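Local coordinates for protein acarbose Kinase Mak1 (Uncultured bacterium, PDB 6WB4) that probably phosphorylates the antidiabetic drug acarbose at the expense of ATP, as a carbohydrate kinase of the pfkB (ribokinase-like) family, at residues G235-R240 against P246-P251; A206-E211 against V227-G232; Y200-A205 against D267-A272; H182-V187 against S212-D217. All blocks are in the same frame, centred on the assembly; numbering follows the deposited sequence.

Interaction 1: residues G235-R240 against P246-P251; sequences GARVWR and PLRISP. With ATP (adenosine-5'-triphosphate), chain H.
Segments 235-240 and 246-251 form an antiparallel beta hairpin at the edge of the large central sheet. Strand 247-249 is one of the two outermost strands of this sheet within the chain. The strand axes approach to 4.7 Å at 159°. Four backbone hydrogen bonds join them. Ala236 and Ile249 exchange one pair, and Val238 and Leu247 the other; Val238 N to Leu247 O is 2.7 Å. Arg237 and Arg248 form the non-hydrogen-bonded pair between them.

Ala236, Val238, Leu247 and Ile249 share one face; Val238 and Ile249 there touch helix 283-298. Val238 CG2 stands anti to the carbonyl carbon and meets Ile249 CD1 at 3.5 Å. On Pro246, CB lies 3.6 Å from the centroid of the six-membered Trp239 ring and 12° off its normal, a CH-pi contact over the face. The Arg240 guanidinium receives Leu247 CD2 over the centre of one face, and its NH2 forms a salt bridge with Asp243. Arg237 makes salt bridges with Glu211 and Glu234, and Trp239 NE1 bonds Glu211.

At the other end, Gly235 has a positive phi, and its CA lies 3.6 Å from Pro251 CD. Its carbonyl O accepts the ATP ribose hydroxyl O3' at 2.9 Å. Pro251 CB reaches adenine C2 at 3.6 Å. The chemistry implies a hairpin held by backbone bonds and apolar cover, with one end recognising the nucleoside through a backbone carbonyl and a proline.

Interaction 2: residues A206-E211 against V227-G232; sequences AALRDE and VVVMAG. With ATP (adenosine-5'-triphosphate), chain H.
Glu211 of segment 206-211 reaches across to Val229 of strand 226-230. Its CB is directed toward the strand. CG stands anti to the backbone N (chi1 -177°) and the chain stays extended, which carries the carboxylate down onto the valine. CG lies 3.9 Å from Val229 CG2. CD sits 3.6 Å from both Val229 CG1 and Val229 CG2. The two oxygens then divide the methyls: OE1 is 3.4 Å from Val229 CG1, and OE2 is 3.4 Å from Val229 CG2. The two side chains come from opposite directions.

These contacts are not the polar bonds of the carboxylate. OE1 forms a salt bridge with Arg237, and OE2 accepts from Trp239 NE1, which would favour the charged form. Leu208 adds CD2, 4.1 Å from Val229 CG1.

Further along, Met230, a selenomethionine from labelling, brings CG to 3.3 Å from ATP O3'. Ala231 and Gly232 form a classic beta bulge opposite Gly235, beside the nucleotide.

Asp210 is the N-cap of helix 211-221. Glu211 therefore stands in the first turn of the helix that crosses from strand 200-204 to the parallel strand 226-230, and it reaches on to strand 236-240.

Interaction 3: residues Y200-A205 against D267-A272; sequences YVFVSA and DSFVAA. With ATP (adenosine-5'-triphosphate), chain H.
Strand 200-204 passes over helix 265-280 with its nearest CA atoms, those of Phe202 and Val270, 7.7 Å apart, and no hydrogen bond joins the two segments. This is helix-on-sheet packing in the alpha/beta core of the ribokinase-like fold. The strand is an inner one, between the parallel strands 176-180 and 226-230.

Phe202 carries the contact on the strand side. Its CG stands anti to the carbonyl carbon (chi1 -60°), and the ring drops toward the helix. Val270 places CG2 over one face, offset toward the rim at Phe202 CG. That methyl is 3.9 Å from the ring centroid and 15° off the normal, a CH-pi contact. Phe273, one turn further along the helix, meets Phe202 edge-to-face.

Phe269 comes in beside Val270. Its CD1 is 4.3 Å from Phe202 CE2, which lies at the edge of the Phe269 ring near its plane. All three side chains are buried.

The ends of both segments line the ATP pocket. Ser204 OG is 3.5 Å from ATP O2B. Asp267 closes the Gly-Ala-Gly-Asp signature of the family; its OD1 is 3.5 Å from ATP O3G. The ring packed against Phe202 also borders the ribose: Phe269 CD2 lies 3.8 Å from ATP O2', which sits at the ring edge.

Interaction 4: residues H182-V187 against S212-D217; sequences HDWDGV and SGVVAD. With AC1 (4,6-dideoxy-4-{[(1S,4R,5S,6S)-4,5,6-trihydroxy-3-(hydroxymethyl)cyclohex-2-en-1-yl]amino}-alpha-D-glucopyranose), chain D.
Asp183 OD1 is gripped by two hydroxyls of the bound acarbose unit AC1, one residue before Trp184 meets helix 211-221. AC1 O3 donates to Asp183 OD1 at 3.0 Å, and AC1 O2 adds a weak bond to the same oxygen at 2.9 Å. CG of Asp183 lies between the backbone N and the carbonyl carbon (chi1 54°), which turns OD1 to the sugar hydroxyls. His182 meets the same unit obliquely, its CD2 3.7 Å from AC1 C6. Arg126 and His62 also bond this unit, so the loop 182-187 supplies part of the glycan pocket.

The other end of the loop rests on Val214. Both methyls of this valine meet the loop. CG1 touches Trp184 CZ3 at 3.7 Å, obliquely to the ring. CG2 meets Gly186 CA, also at 3.7 Å. The chain folds back here, and Gly186 CA lies 3.5 Å above the plane of the Trp184 ring, over its centre. Gly186 has a positive phi. The geometry fits an Asx turn at Asp185, though the bond from its OD1 to the backbone N of Val187 is modelled too short to be certain.

Trp184 has further partners. Its NE1 donates to Ala188 O, and its ring stacks with His191, which belongs to the glycan pocket as His182 and Asp183 do.

The loop thus runs from the end of strand 176-180, past the sugar, to helix 192-195. Val214 touches it from helix 211-221, which also packs, through Ser212 and Val215, on Trp239 of strand 236-240.

All four contacts belong to the large alpha/beta part of the kinase. Interactions 1, 2 and 3 reach one sheet, in which strands 200-204, 226-230, 236-240 and 247-249 are successive neighbours. Along the chain, interaction 3 opens before interactions 2 and 1 and closes after both, while interaction 4 alternates with interactions 2 and 3. Interactions 2 and 4 lie closest, with centres about 7 Å apart, and share the region of helix 211-221. Interactions 1 and 4, like 3 and 4, have centres about 15 Å apart. Interactions 1, 2 and 3 border ATP; interaction 4 adjoins the glycan, and its His182 touches ATP as well. The same sheet and its loops therefore bring nucleotide and sugar together.

Interaction 1: residues G235-R240 against P246-P251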
# COMPACT_ATOMS: atom_id res chain seq x y z
N GLY B 235 20.03 24.51 5.80
CA GLY B 235 19.13 25.35 6.57
C GLY B 235 18.00 25.99 5.80
O GLY B 235 17.26 25.32 5.08
N ALA B 236 17.85 27.30 5.96
CA ALA B 236 16.75 28.03 5.32
C ALA B 236 17.13 29.47 5.00
O ALA B 236 17.98 30.08 5.65
CB ALA B 236 15.52 28.01 6.21
N ARG B 237 16.49 29.99 3.96
CA ARG B 237 16.69 31.37 3.52
C ARG B 237 15.35 32.08 3.47
O ARG B 237 14.38 31.56 2.90
CB ARG B 237 17.42 31.40 2.16
CG ARG B 237 18.88 30.95 2.28
CD ARG B 237 19.68 30.97 0.97
NE ARG B 237 19.85 29.66 0.36
CZ ARG B 237 18.91 29.00 -0.32
NH1 ARG B 237 17.70 29.52 -0.44
NH2 ARG B 237 19.18 27.81 -0.85
N VAL B 238 15.30 33.26 4.08
CA VAL B 238 14.08 34.05 4.14
C VAL B 238 14.23 35.39 3.42
O VAL B 238 15.07 36.21 3.78
CB VAL B 238 13.66 34.33 5.60
CG1 VAL B 238 12.41 35.18 5.63
CG2 VAL B 238 13.42 33.02 6.35
N TRP B 239 13.41 35.59 2.40
CA TRP B 239 13.42 36.83 1.65
C TRP B 239 12.28 37.73 2.06
O TRP B 239 11.14 37.29 2.09
CB TRP B 239 13.31 36.54 0.16
CG TRP B 239 14.34 35.62 -0.38
CD1 TRP B 239 14.35 34.26 -0.29
CD2 TRP B 239 15.49 35.99 -1.14
NE1 TRP B 239 15.46 33.76 -0.93
CE2 TRP B 239 16.18 34.80 -1.46
CE3 TRP B 239 16.02 37.21 -1.57
CZ2 TRP B 239 17.36 34.80 -2.19
CZ3 TRP B 239 17.20 37.20 -2.29
CH2 TRP B 239 17.85 36.01 -2.60
N ARG B 240 12.58 38.99 2.34
CA ARG B 240 11.56 40.01 2.59
C ARG B 240 11.51 41.00 1.42
O ARG B 240 12.45 41.07 0.64
CB ARG B 240 11.82 40.76 3.90
CG ARG B 240 11.99 39.84 5.09
CD ARG B 240 12.38 40.58 6.36
NE ARG B 240 13.74 41.09 6.33
CZ ARG B 240 14.38 41.52 7.41
NH1 ARG B 240 13.78 41.50 8.59
NH2 ARG B 240 15.63 41.97 7.31
N PRO B 246 18.79 37.86 1.28
CA PRO B 246 18.05 36.87 2.07
C PRO B 246 18.54 36.80 3.51
O PRO B 246 19.74 36.92 3.75
CB PRO B 246 18.35 35.55 1.34
CG PRO B 246 19.69 35.76 0.75
CD PRO B 246 19.78 37.22 0.39
N LEU B 247 17.62 36.64 4.45
CA LEU B 247 18.00 36.26 5.81
C LEU B 247 18.35 34.79 5.81
O LEU B 247 17.54 33.94 5.43
CB LEU B 247 16.87 36.56 6.81
CG LEU B 247 16.96 37.88 7.56
CD1 LEU B 247 17.24 39.05 6.61
CD2 LEU B 247 15.70 38.14 8.36
N ARG B 248 19.57 34.47 6.22
CA ARG B 248 20.04 33.09 6.21
C ARG B 248 19.93 32.45 7.59
O ARG B 248 20.40 33.01 8.57
CB ARG B 248 21.48 33.05 5.70
CG ARG B 248 21.63 33.66 4.31
CD ARG B 248 23.05 33.58 3.79
NE ARG B 248 23.08 33.34 2.35
CZ ARG B 248 22.99 34.30 1.43
NH1 ARG B 248 22.88 35.57 1.80
NH2 ARG B 248 23.03 33.99 0.14
N ILE B 249 19.28 31.29 7.67
CA ILE B 249 19.10 30.61 8.95
C ILE B 249 19.74 29.23 8.94
O ILE B 249 19.23 28.30 8.33
CB ILE B 249 17.62 30.46 9.35
CG1 ILE B 249 16.95 31.83 9.46
CG2 ILE B 249 17.51 29.79 10.70
CD1 ILE B 249 16.35 32.31 8.20
N SER B 250 20.84 29.11 9.68
CA SER B 250 21.60 27.87 9.74
C SER B 250 20.76 26.76 10.36
O SER B 250 19.95 27.02 11.25
CB SER B 250 22.88 28.08 10.54
OG SER B 250 23.58 29.24 10.10
N PRO B 251 20.95 25.53 9.88
CA PRO B 251 20.22 24.40 10.48
C PRO B 251 20.65 24.21 11.93
O PRO B 251 21.73 24.66 12.31
CB PRO B 251 20.62 23.21 9.60
CG PRO B 251 21.91 23.60 9.00
CD PRO B 251 21.89 25.09 8.84
PG ATP H . 8.60 18.11 2.35
O1G ATP H . 9.26 16.75 2.47
O2G ATP H . 8.39 18.59 0.94
O3G ATP H . 7.41 18.30 3.26
PB ATP H . 11.10 19.40 2.17
O1B ATP H . 11.76 18.08 1.86
O2B ATP H . 10.84 20.40 1.06
O3B ATP H . 9.71 19.12 2.94
PA ATP H . 13.51 20.45 3.17
O1A ATP H . 13.69 21.49 2.09
O2A ATP H . 14.26 19.13 3.07
O3A ATP H . 11.94 20.14 3.33
O5' ATP H . 13.85 21.12 4.60
C5' ATP H . 12.89 21.96 5.25
C4' ATP H . 13.44 22.60 6.52
O4' ATP H . 13.60 21.63 7.57
C3' ATP H . 14.79 23.26 6.32
O3' ATP H . 14.66 24.68 6.17
C2' ATP H . 15.58 22.94 7.57
O2' ATP H . 15.60 24.07 8.46
C1' ATP H . 14.87 21.77 8.21
N9 ATP H . 15.70 20.59 7.86
C8 ATP H . 15.43 19.70 6.89
N7 ATP H . 16.40 18.75 6.81
C5 ATP H . 17.31 19.04 7.76
C6 ATP H . 18.58 18.45 8.22
N6 ATP H . 19.07 17.33 7.64
N1 ATP H . 19.23 19.06 9.24
C2 ATP H . 18.75 20.17 9.82
N3 ATP H . 17.60 20.77 9.45
C4 ATP H . 16.85 20.26 8.45

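Interaction 2: residues A206-E211 against V227-G232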
# COMPACT_ATOMS: atom_id res chain seq x y z
N ALA B 206 14.69 22.58 -3.69
CA ALA B 206 15.03 21.38 -4.47
C ALA B 206 14.93 21.51 -5.99
O ALA B 206 15.79 21.01 -6.71
CB ALA B 206 14.15 20.22 -4.00
N ALA B 207 13.90 22.21 -6.47
CA ALA B 207 13.65 22.29 -7.91
C ALA B 207 13.72 23.73 -8.40
O ALA B 207 13.21 24.05 -9.48
CB ALA B 207 12.30 21.68 -8.24
N LEU B 208 14.35 24.59 -7.62
CA LEU B 208 14.31 26.03 -7.85
C LEU B 208 15.46 26.50 -8.73
O LEU B 208 16.59 26.65 -8.27
CB LEU B 208 14.32 26.76 -6.51
CG LEU B 208 13.39 27.97 -6.32
CD1 LEU B 208 12.00 27.74 -6.87
CD2 LEU B 208 13.30 28.23 -4.83
N ARG B 209 15.15 26.73 -10.00
CA ARG B 209 16.13 27.26 -10.94
C ARG B 209 16.05 28.78 -10.96
O ARG B 209 15.08 29.35 -11.46
CB ARG B 209 15.91 26.70 -12.34
CG ARG B 209 17.02 27.05 -13.31
CD ARG B 209 16.48 27.87 -14.47
NE ARG B 209 17.49 28.07 -15.51
CZ ARG B 209 17.89 29.26 -15.95
NH1 ARG B 209 17.37 30.37 -15.43
NH2 ARG B 209 18.81 29.35 -16.90
N ASP B 210 17.06 29.42 -10.35
CA ASP B 210 17.12 30.87 -10.13
C ASP B 210 16.18 31.29 -9.01
O ASP B 210 15.09 31.81 -9.26
CB ASP B 210 16.81 31.67 -11.39
CG ASP B 210 17.27 33.12 -11.29
OD1 ASP B 210 18.02 33.43 -10.34
OD2 ASP B 210 16.88 33.94 -12.14
N GLU B 211 16.62 31.06 -7.78
CA GLU B 211 15.82 31.40 -6.61
C GLU B 211 15.51 32.89 -6.56
O GLU B 211 14.34 33.28 -6.50
CB GLU B 211 16.55 30.98 -5.34
CG GLU B 211 15.76 31.22 -4.07
CD GLU B 211 16.48 30.74 -2.84
OE1 GLU B 211 17.02 29.61 -2.86
OE2 GLU B 211 16.53 31.49 -1.84
N VAL B 227 9.24 35.49 1.61
CA VAL B 227 9.30 34.17 1.01
C VAL B 227 10.34 33.33 1.74
O VAL B 227 11.50 33.71 1.85
CB VAL B 227 9.66 34.22 -0.49
CG1 VAL B 227 9.88 32.81 -1.03
CG2 VAL B 227 8.57 34.92 -1.28
N VAL B 228 9.91 32.20 2.27
CA VAL B 228 10.82 31.31 2.96
C VAL B 228 11.24 30.14 2.09
O VAL B 228 10.42 29.30 1.72
CB VAL B 228 10.21 30.77 4.26
CG1 VAL B 228 11.20 29.86 4.97
CG2 VAL B 228 9.77 31.92 5.16
N VAL B 229 12.53 30.10 1.76
CA VAL B 229 13.07 29.00 0.98
C VAL B 229 13.76 28.02 1.90
O VAL B 229 14.69 28.38 2.62
CB VAL B 229 14.07 29.48 -0.09
CG1 VAL B 229 14.53 28.31 -0.94
CG2 VAL B 229 13.42 30.56 -0.96
N MSE B 230 13.29 26.79 1.90
CA MSE B 230 13.87 25.75 2.73
C MSE B 230 14.85 24.91 1.93
O MSE B 230 14.61 24.59 0.76
CB MSE B 230 12.76 24.90 3.35
CG MSE B 230 12.04 25.63 4.48
SE MSE B 230 10.20 25.07 4.77
CE MSE B 230 9.54 25.35 2.96
N ALA B 231 15.98 24.58 2.55
CA ALA B 231 17.09 23.94 1.83
C ALA B 231 17.67 22.75 2.58
O ALA B 231 18.75 22.26 2.24
CB ALA B 231 18.17 24.96 1.56
N GLY B 232 16.94 22.28 3.59
CA GLY B 232 17.33 21.10 4.33
C GLY B 232 18.71 21.17 4.95
O GLY B 232 18.90 21.82 5.98
PG ATP H . 8.60 18.11 2.35
O1G ATP H . 9.26 16.75 2.47
O2G ATP H . 8.39 18.59 0.94
O3G ATP H . 7.41 18.30 3.26
PB ATP H . 11.10 19.40 2.17
O1B ATP H . 11.76 18.08 1.86
O2B ATP H . 10.84 20.40 1.06
O3B ATP H . 9.71 19.12 2.94
PA ATP H . 13.51 20.45 3.17
O1A ATP H . 13.69 21.49 2.09
O2A ATP H . 14.26 19.13 3.07
O3A ATP H . 11.94 20.14 3.33
O5' ATP H . 13.85 21.12 4.60
C5' ATP H . 12.89 21.96 5.25
C4' ATP H . 13.44 22.60 6.52
O4' ATP H . 13.60 21.63 7.57
C3' ATP H . 14.79 23.26 6.32
O3' ATP H . 14.66 24.68 6.17
C2' ATP H . 15.58 22.94 7.57
O2' ATP H . 15.60 24.07 8.46
C1' ATP H . 14.87 21.77 8.21
N9 ATP H . 15.70 20.59 7.86
C8 ATP H . 15.43 19.70 6.89
N7 ATP H . 16.40 18.75 6.81
C5 ATP H . 17.31 19.04 7.76
C6 ATP H . 18.58 18.45 8.22
N6 ATP H . 19.07 17.33 7.64
N1 ATP H . 19.23 19.06 9.24
C2 ATP H . 18.75 20.17 9.82
N3 ATP H . 17.60 20.77 9.45
C4 ATP H . 16.85 20.26 8.45

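Interaction 3: residues Y200-A205 against D267-A272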
# COMPACT_ATOMS: atom_id res chain seq x y z
N TYR B 200 2.17 34.55 3.50
CA TYR B 200 3.44 33.91 3.86
C TYR B 200 3.67 32.73 2.94
O TYR B 200 2.93 31.74 2.98
CB TYR B 200 3.44 33.46 5.33
CG TYR B 200 2.69 34.39 6.27
CD1 TYR B 200 2.87 35.77 6.22
CD2 TYR B 200 1.80 33.88 7.20
CE1 TYR B 200 2.18 36.61 7.07
CE2 TYR B 200 1.10 34.72 8.06
CZ TYR B 200 1.30 36.08 7.99
OH TYR B 200 0.61 36.92 8.83
N VAL B 201 4.70 32.82 2.11
CA VAL B 201 4.97 31.77 1.13
C VAL B 201 6.16 30.91 1.53
O VAL B 201 7.22 31.43 1.87
CB VAL B 201 5.23 32.38 -0.27
CG1 VAL B 201 5.59 31.29 -1.30
CG2 VAL B 201 4.03 33.22 -0.73
N PHE B 202 5.97 29.60 1.50
CA PHE B 202 7.04 28.65 1.77
C PHE B 202 7.30 27.85 0.51
O PHE B 202 6.36 27.44 -0.18
CB PHE B 202 6.70 27.72 2.94
CG PHE B 202 6.45 28.43 4.25
CD1 PHE B 202 5.19 28.94 4.55
CD2 PHE B 202 7.47 28.61 5.17
CE1 PHE B 202 4.96 29.60 5.75
CE2 PHE B 202 7.24 29.27 6.38
CZ PHE B 202 5.99 29.76 6.67
N VAL B 203 8.56 27.61 0.19
CA VAL B 203 8.89 26.82 -0.99
C VAL B 203 10.21 26.07 -0.79
O VAL B 203 11.11 26.54 -0.09
CB VAL B 203 8.97 27.71 -2.25
CG1 VAL B 203 10.05 28.78 -2.08
CG2 VAL B 203 9.21 26.86 -3.51
N SER B 204 10.29 24.89 -1.40
CA SER B 204 11.50 24.08 -1.38
C SER B 204 12.53 24.61 -2.35
O SER B 204 12.17 25.17 -3.39
CB SER B 204 11.17 22.62 -1.73
OG SER B 204 12.35 21.84 -1.76
N ALA B 205 13.80 24.48 -2.00
CA ALA B 205 14.88 24.86 -2.92
C ALA B 205 15.11 23.81 -3.99
O ALA B 205 15.63 24.10 -5.06
CB ALA B 205 16.16 25.11 -2.16
N ASP B 267 7.04 20.44 7.00
CA ASP B 267 5.76 20.65 7.66
C ASP B 267 5.96 21.21 9.07
O ASP B 267 5.23 22.10 9.52
CB ASP B 267 4.98 19.35 7.72
CG ASP B 267 4.79 18.73 6.35
OD1 ASP B 267 4.84 19.48 5.34
OD2 ASP B 267 4.58 17.51 6.28
N SER B 268 6.98 20.71 9.75
CA SER B 268 7.29 21.17 11.10
C SER B 268 7.88 22.57 11.11
O SER B 268 7.63 23.35 12.03
CB SER B 268 8.24 20.19 11.78
OG SER B 268 7.56 18.96 11.99
N PHE B 269 8.66 22.89 10.09
CA PHE B 269 9.20 24.23 9.98
C PHE B 269 8.01 25.19 9.93
O PHE B 269 7.96 26.15 10.69
CB PHE B 269 10.08 24.38 8.73
CG PHE B 269 10.84 25.69 8.68
CD1 PHE B 269 10.19 26.88 8.38
CD2 PHE B 269 12.21 25.73 8.91
CE1 PHE B 269 10.88 28.07 8.34
CE2 PHE B 269 12.90 26.92 8.87
CZ PHE B 269 12.24 28.09 8.58
N VAL B 270 7.06 24.90 9.05
CA VAL B 270 5.90 25.76 8.86
C VAL B 270 5.07 25.89 10.15
O VAL B 270 4.77 27.00 10.58
CB VAL B 270 5.00 25.24 7.69
CG1 VAL B 270 3.73 26.03 7.60
CG2 VAL B 270 5.75 25.31 6.35
N ALA B 271 4.74 24.76 10.77
CA ALA B 271 3.91 24.76 11.99
C ALA B 271 4.50 25.64 13.10
O ALA B 271 3.79 26.45 13.71
CB ALA B 271 3.69 23.35 12.50
N ALA B 272 5.80 25.48 13.35
CA ALA B 272 6.48 26.26 14.38
C ALA B 272 6.64 27.72 13.95
O ALA B 272 6.49 28.63 14.77
CB ALA B 272 7.84 25.65 14.71
PG ATP H . 8.60 18.11 2.35
O1G ATP H . 9.26 16.75 2.47
O2G ATP H . 8.39 18.59 0.94
O3G ATP H . 7.41 18.30 3.26
PB ATP H . 11.10 19.40 2.17
O1B ATP H . 11.76 18.08 1.86
O2B ATP H . 10.84 20.40 1.06
O3B ATP H . 9.71 19.12 2.94
PA ATP H . 13.51 20.45 3.17
O1A ATP H . 13.69 21.49 2.09
O2A ATP H . 14.26 19.13 3.07
O3A ATP H . 11.94 20.14 3.33
O5' ATP H . 13.85 21.12 4.60
C5' ATP H . 12.89 21.96 5.25
C4' ATP H . 13.44 22.60 6.52
O4' ATP H . 13.60 21.63 7.57
C3' ATP H . 14.79 23.26 6.32
O3' ATP H . 14.66 24.68 6.17
C2' ATP H . 15.58 22.94 7.57
O2' ATP H . 15.60 24.07 8.46
C1' ATP H . 14.87 21.77 8.21
N9 ATP H . 15.70 20.59 7.86
C8 ATP H . 15.43 19.70 6.89
N7 ATP H . 16.40 18.75 6.81
C5 ATP H . 17.31 19.04 7.76
C6 ATP H . 18.58 18.45 8.22
N6 ATP H . 19.07 17.33 7.64
N1 ATP H . 19.23 19.06 9.24
C2 ATP H . 18.75 20.17 9.82
N3 ATP H . 17.60 20.77 9.45
C4 ATP H . 16.85 20.26 8.45

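Interaction 4: residues H182-V187 against S212-D217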
# COMPACT_ATOMS: atom_id res chain seq x y z
N HIS B 182 6.19 23.58 -1.97
CA HIS B 182 7.04 22.40 -2.08
C HIS B 182 8.01 22.54 -3.25
O HIS B 182 8.53 23.63 -3.50
CB HIS B 182 6.18 21.15 -2.22
CG HIS B 182 5.22 20.98 -1.09
ND1 HIS B 182 5.63 20.68 0.20
CD2 HIS B 182 3.88 21.11 -1.03
CE1 HIS B 182 4.58 20.62 0.99
NE2 HIS B 182 3.50 20.88 0.27
N ASP B 183 8.27 21.44 -3.94
CA ASP B 183 9.20 21.47 -5.06
C ASP B 183 8.54 22.14 -6.27
O ASP B 183 7.91 21.49 -7.09
CB ASP B 183 9.66 20.06 -5.41
CG ASP B 183 8.51 19.12 -5.65
OD1 ASP B 183 7.45 19.36 -5.04
OD2 ASP B 183 8.64 18.16 -6.44
N TRP B 184 8.71 23.45 -6.36
CA TRP B 184 8.17 24.23 -7.47
C TRP B 184 9.35 24.77 -8.26
O TRP B 184 10.32 25.23 -7.66
CB TRP B 184 7.27 25.36 -6.96
CG TRP B 184 6.65 26.21 -8.03
CD1 TRP B 184 6.02 25.78 -9.15
CD2 TRP B 184 6.61 27.65 -8.08
NE1 TRP B 184 5.58 26.85 -9.90
CE2 TRP B 184 5.94 28.01 -9.26
CE3 TRP B 184 7.09 28.66 -7.24
CZ2 TRP B 184 5.72 29.34 -9.63
CZ3 TRP B 184 6.87 29.99 -7.60
CH2 TRP B 184 6.20 30.31 -8.78
N ASP B 185 9.29 24.72 -9.59
CA ASP B 185 10.43 25.12 -10.41
C ASP B 185 10.48 26.62 -10.61
O ASP B 185 11.48 27.17 -11.09
CB ASP B 185 10.42 24.43 -11.77
CG ASP B 185 9.08 24.55 -12.48
OD1 ASP B 185 8.38 25.56 -12.30
OD2 ASP B 185 8.75 23.63 -13.26
N GLY B 186 9.38 27.29 -10.27
CA GLY B 186 9.30 28.73 -10.43
C GLY B 186 8.77 29.09 -11.80
O GLY B 186 8.66 30.27 -12.14
N VAL B 187 8.41 28.08 -12.58
CA VAL B 187 7.94 28.26 -13.96
C VAL B 187 6.53 27.73 -14.17
O VAL B 187 5.71 28.39 -14.81
CB VAL B 187 8.90 27.56 -14.97
CG1 VAL B 187 8.35 27.64 -16.38
CG2 VAL B 187 10.30 28.14 -14.89
N SER B 212 16.55 33.72 -6.61
CA SER B 212 16.39 35.16 -6.51
C SER B 212 15.48 35.72 -7.60
O SER B 212 14.83 36.75 -7.40
CB SER B 212 17.76 35.85 -6.54
OG SER B 212 18.48 35.50 -7.71
N GLY B 213 15.44 35.04 -8.73
CA GLY B 213 14.55 35.43 -9.81
C GLY B 213 13.11 35.11 -9.46
O GLY B 213 12.22 35.97 -9.57
N VAL B 214 12.88 33.88 -9.03
CA VAL B 214 11.55 33.44 -8.62
C VAL B 214 11.01 34.28 -7.46
O VAL B 214 9.84 34.68 -7.48
CB VAL B 214 11.56 31.96 -8.22
CG1 VAL B 214 10.20 31.55 -7.68
CG2 VAL B 214 11.94 31.10 -9.41
N VAL B 215 11.85 34.57 -6.48
CA VAL B 215 11.45 35.41 -5.36
C VAL B 215 11.01 36.80 -5.83
O VAL B 215 9.95 37.29 -5.44
CB VAL B 215 12.58 35.59 -4.32
CG1 VAL B 215 12.18 36.64 -3.30
CG2 VAL B 215 12.90 34.27 -3.63
N ALA B 216 11.82 37.40 -6.69
CA ALA B 216 11.54 38.74 -7.23
C ALA B 216 10.22 38.73 -7.96
O ALA B 216 9.39 39.64 -7.82
CB ALA B 216 12.66 39.19 -8.14
N ASP B 217 10.02 37.69 -8.76
CA ASP B 217 8.77 37.49 -9.46
C ASP B 217 7.60 37.42 -8.48
O ASP B 217 6.56 38.03 -8.72
CB ASP B 217 8.84 36.21 -10.30
CG ASP B 217 7.55 35.93 -11.02
OD1 ASP B 217 7.06 36.82 -11.75
OD2 ASP B 217 7.02 34.81 -10.85
C1 AC1 D . 3.11 19.05 -5.30
O2 AC1 D . 5.12 18.47 -6.53
C2 AC1 D . 4.53 18.51 -5.22
C4A AC1 D . 5.79 13.47 -0.37
C3 AC1 D . 4.59 17.13 -4.58
O3 AC1 D . 5.97 16.86 -4.27
C4 AC1 D . 3.75 17.03 -3.31
N4A AC1 D . 3.44 15.63 -3.05
C5 AC1 D . 2.44 17.82 -3.36
O5 AC1 D . 2.59 19.09 -3.97
C6 AC1 D . 1.90 18.07 -1.95
C1B AC1 D . 4.47 14.75 -2.53
C2B AC1 D . 3.86 13.48 -1.91
O2B AC1 D . 2.43 13.52 -1.99
C3B AC1 D . 4.29 13.25 -0.46
O3B AC1 D . 3.93 11.93 -0.03
O4 AC1 D . 6.31 13.04 0.90
C5B AC1 D . 5.94 14.94 -0.52
C7B AC1 D . 5.36 15.52 -1.57
C6B AC1 D . 6.67 15.79 0.49
O6B AC1 D . 5.86 16.94 0.78